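Local coordinates for protein peptide ABC transporter permease (Staphylococcus hominis, PDB 6EXS) that probably carries peptides across the cell membrane as a POT-family transporter, including a thioalcohol-conjugated peptide that is a precursor of axillary malodour, at residues I370-A375 with V473-I478. Residues are numbered along the deposited sequence; the frame is centred on the assembly and turned at random.
Sequences IGTLLA and VITLII. With OLC ((2R)-2,3-dihydroxypropyl (9Z)-octadec-9-enoate), chain F.
Thr372 and Leu373 pack against Thr475 and Leu476 where two transmembrane helices of this major facilitator superfamily transporter, 364-389 and 460-479, run nearly antiparallel in its C-terminal half. The axes of the segments 370-375 and 473-478 come within 9.4 Å of each other, with 158° between their directions, and no hydrogen bond joins the two segments. Thr475 is short enough to sit between the helices, with its CA 6.6 Å from the CA of Leu373. Both threonines satisfy their hydroxyls at backbone carbonyls within the apolar bilayer region. Thr475 OG1 hydrogen-bonds to Ala471 O, four residues back; Thr372 OG1 has Phe368 O and, on helix 279-302, Leu294 O as acceptors, which must share its one hydrogen. With OG1 beside the backbone N (chi1 -45°), Thr372 sends its methyl CG2 anti to that nitrogen and across to the other helix. Leucine is apt at the surface, its long branch reaching over from a CB that does not aim at the partner: Leu373 CD2 comes to 4.4 Å from Leu476 CG. Facing elsewhere, Leu374 CD2 touches the monoolein chain at C16, 3.6 Å away. Between the helices, Leu373 CG rests 3.6 Å from Thr475 CG2, while Thr372 CG2 meets Thr475 OG1 at 3.2 Å.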
ATOM      1  N   ILE A 370      11.194  10.142  13.939  1.00 47.66           N
ATOM      2  CA  ILE A 370      10.246   9.856  15.021  1.00 46.92           C
ATOM      3  C   ILE A 370       9.388   8.634  14.652  1.00 50.59           C
ATOM      4  O   ILE A 370       9.229   7.728  15.476  1.00 51.24           O
ATOM      5  CB  ILE A 370       9.378  11.095  15.371  1.00 49.81           C
ATOM      6  CG1 ILE A 370      10.220  12.205  16.015  1.00 51.95           C
ATOM      7  CG2 ILE A 370       8.201  10.719  16.282  1.00 49.36           C
ATOM      8  CD1 ILE A 370       9.605  13.655  15.852  1.00 60.67           C
ATOM      9  N   GLY A 371       8.880   8.622  13.416  1.00 45.42           N
ATOM     10  CA  GLY A 371       8.056   7.547  12.875  1.00 43.44           C
ATOM     11  C   GLY A 371       8.748   6.202  12.830  1.00 47.08           C
ATOM     12  O   GLY A 371       8.186   5.210  13.302  1.00 46.90           O
ATOM     13  N   THR A 372       9.983   6.167  12.275  1.00 43.54           N
ATOM     14  CA  THR A 372      10.824   4.966  12.137  1.00 43.54           C
ATOM     15  C   THR A 372      11.267   4.416  13.493  1.00 48.96           C
ATOM     16  O   THR A 372      11.254   3.198  13.675  1.00 48.34           O
ATOM     17  CB  THR A 372      12.026   5.234  11.226  1.00 46.38           C
ATOM     18  OG1 THR A 372      11.579   5.937  10.075  1.00 48.91           O
ATOM     19  CG2 THR A 372      12.700   3.972  10.787  1.00 41.51           C
ATOM     20  N   LEU A 373      11.670   5.311  14.433  1.00 46.99           N
ATOM     21  CA  LEU A 373      12.062   4.936  15.795  1.00 47.67           C
ATOM     22  C   LEU A 373      10.880   4.257  16.465  1.00 50.20           C
ATOM     23  O   LEU A 373      11.066   3.216  17.092  1.00 50.45           O
ATOM     24  CB  LEU A 373      12.476   6.166  16.626  1.00 48.88           C
ATOM     25  CG  LEU A 373      13.889   6.714  16.437  1.00 54.69           C
ATOM     26  CD1 LEU A 373      14.024   8.067  17.102  1.00 55.36           C
ATOM     27  CD2 LEU A 373      14.957   5.743  16.954  1.00 58.35           C
ATOM     28  N   LEU A 374       9.656   4.819  16.286  1.00 44.84           N
ATOM     29  CA  LEU A 374       8.421   4.246  16.827  1.00 43.77           C
ATOM     30  C   LEU A 374       8.093   2.881  16.193  1.00 45.43           C
ATOM     31  O   LEU A 374       7.704   1.957  16.919  1.00 44.85           O
ATOM     32  CB  LEU A 374       7.239   5.231  16.750  1.00 43.11           C
ATOM     33  CG  LEU A 374       7.204   6.336  17.814  1.00 48.22           C
ATOM     34  CD1 LEU A 374       6.291   7.460  17.397  1.00 47.63           C
ATOM     35  CD2 LEU A 374       6.752   5.807  19.155  1.00 49.87           C
ATOM     36  N   ALA A 375       8.315   2.733  14.864  1.00 40.25           N
ATOM     37  CA  ALA A 375       8.136   1.448  14.182  1.00 39.39           C
ATOM     38  C   ALA A 375       9.114   0.402  14.783  1.00 45.21           C
ATOM     39  O   ALA A 375       8.690  -0.708  15.104  1.00 45.15           O
ATOM     40  CB  ALA A 375       8.366   1.598  12.695  1.00 39.33           C
ATOM     41  N   VAL A 473      19.021   1.802  15.055  1.00 53.91           N
ATOM     42  CA  VAL A 473      20.419   2.214  14.850  1.00 55.81           C
ATOM     43  C   VAL A 473      20.577   3.080  13.579  1.00 60.07           C
ATOM     44  O   VAL A 473      21.179   4.152  13.678  1.00 60.45           O
ATOM     45  CB  VAL A 473      21.491   1.079  14.931  1.00 61.44           C
ATOM     46  CG1 VAL A 473      21.567   0.487  16.337  1.00 61.84           C
ATOM     47  CG2 VAL A 473      21.276  -0.019  13.890  1.00 60.70           C
ATOM     48  N   ILE A 474      19.994   2.659  12.419  1.00 55.55           N
ATOM     49  CA  ILE A 474      20.058   3.414  11.149  1.00 54.58           C
ATOM     50  C   ILE A 474      19.388   4.789  11.311  1.00 59.04           C
ATOM     51  O   ILE A 474      19.899   5.796  10.799  1.00 60.02           O
ATOM     52  CB  ILE A 474      19.497   2.617   9.934  1.00 55.87           C
ATOM     53  CG1 ILE A 474      20.177   1.242   9.793  1.00 56.43           C
ATOM     54  CG2 ILE A 474      19.634   3.424   8.624  1.00 56.08           C
ATOM     55  CD1 ILE A 474      19.423   0.271   8.933  1.00 61.40           C
ATOM     56  N   THR A 475      18.270   4.828  12.054  1.00 54.40           N
ATOM     57  CA  THR A 475      17.553   6.067  12.341  1.00 53.78           C
ATOM     58  C   THR A 475      18.404   6.993  13.201  1.00 58.50           C
ATOM     59  O   THR A 475      18.484   8.172  12.882  1.00 58.26           O
ATOM     60  CB  THR A 475      16.162   5.793  12.921  1.00 59.46           C
ATOM     61  OG1 THR A 475      15.459   4.952  12.011  1.00 55.98           O
ATOM     62  CG2 THR A 475      15.365   7.063  13.137  1.00 55.92           C
ATOM     63  N   LEU A 476      19.062   6.464  14.253  1.00 55.97           N
ATOM     64  CA  LEU A 476      19.930   7.273  15.111  1.00 57.80           C
ATOM     65  C   LEU A 476      21.153   7.818  14.357  1.00 64.81           C
ATOM     66  O   LEU A 476      21.573   8.947  14.632  1.00 66.14           O
ATOM     67  CB  LEU A 476      20.352   6.527  16.386  1.00 58.72           C
ATOM     68  CG  LEU A 476      19.271   6.301  17.444  1.00 62.55           C
ATOM     69  CD1 LEU A 476      19.733   5.285  18.468  1.00 63.62           C
ATOM     70  CD2 LEU A 476      18.872   7.603  18.133  1.00 65.28           C
ATOM     71  N   ILE A 477      21.690   7.042  13.380  1.00 61.63           N
ATOM     72  CA  ILE A 477      22.836   7.449  12.554  1.00 62.48           C
ATOM     73  C   ILE A 477      22.418   8.587  11.594  1.00 67.72           C
ATOM     74  O   ILE A 477      23.149   9.569  11.477  1.00 68.68           O
ATOM     75  CB  ILE A 477      23.534   6.239  11.851  1.00 65.24           C
ATOM     76  CG1 ILE A 477      24.101   5.244  12.892  1.00 65.90           C
ATOM     77  CG2 ILE A 477      24.653   6.702  10.900  1.00 66.75           C
ATOM     78  CD1 ILE A 477      24.200   3.816  12.424  1.00 69.55           C
ATOM     79  N   ILE A 478      21.229   8.478  10.962  1.00 63.39           N
ATOM     80  CA  ILE A 478      20.695   9.500  10.050  1.00 62.79           C
ATOM     81  C   ILE A 478      20.276  10.771  10.823  1.00 70.27           C
ATOM     82  O   ILE A 478      20.610  11.876  10.381  1.00 71.20           O
ATOM     83  CB  ILE A 478      19.567   8.911   9.141  1.00 63.53           C
ATOM     84  CG1 ILE A 478      20.155   7.906   8.125  1.00 63.56           C
ATOM     85  CG2 ILE A 478      18.743  10.008   8.426  1.00 63.24           C
ATOM     86  CD1 ILE A 478      19.161   6.961   7.444  1.00 67.29           C
TER
HETATM   87  C18 OLC F 505       4.007   8.196  21.720  1.00 70.81           C
HETATM   88  C10 OLC F 505       9.423  -0.106  23.997  1.00 70.35           C
HETATM   89  C9  OLC F 505       9.562  -1.264  24.635  1.00 72.08           C
HETATM   90  C17 OLC F 505       5.252   7.558  22.301  1.00 70.50           C
HETATM   91  C11 OLC F 505       8.781   1.157  24.510  1.00 69.31           C
HETATM   92  C8  OLC F 505       9.090  -1.607  26.028  1.00 73.43           C
HETATM   93  C24 OLC F 505       6.549 -12.225  33.194  1.00 78.10           C
HETATM   94  C16 OLC F 505       5.171   6.040  22.425  1.00 68.78           C
HETATM   95  C12 OLC F 505       7.848   1.826  23.505  1.00 67.53           C
HETATM   96  C7  OLC F 505       9.266  -3.082  26.378  1.00 73.50           C
HETATM   97  C15 OLC F 505       6.400   5.425  23.083  1.00 68.62           C
HETATM   98  C13 OLC F 505       7.573   3.290  23.813  1.00 67.19           C
HETATM   99  C6  OLC F 505       8.586  -3.496  27.672  1.00 73.99           C
HETATM  100  C14 OLC F 505       6.514   3.918  22.926  1.00 67.05           C
HETATM  101  C5  OLC F 505       8.881  -4.923  28.113  1.00 73.92           C
HETATM  102  C4  OLC F 505       7.898  -5.961  27.595  1.00 73.47           C
HETATM  103  C3  OLC F 505       7.145  -6.712  28.685  1.00 74.11           C
HETATM  104  C2  OLC F 505       7.793  -8.035  29.093  1.00 75.30           C
HETATM  105  C21 OLC F 505       6.753 -11.054  30.974  1.00 77.86           C
HETATM  106  C1  OLC F 505       6.915  -8.897  29.958  1.00 77.21           C
HETATM  107  C22 OLC F 505       7.425 -11.385  32.287  1.00 79.05           C
HETATM  108  O19 OLC F 505       5.792  -8.618  30.292  1.00 78.59           O
HETATM  109  O25 OLC F 505       6.354 -13.541  32.682  1.00 76.98           O
HETATM  110  O23 OLC F 505       8.673 -12.050  32.051  1.00 79.59           O
HETATM  111  O20 OLC F 505       7.538 -10.033  30.309  1.00 77.41           O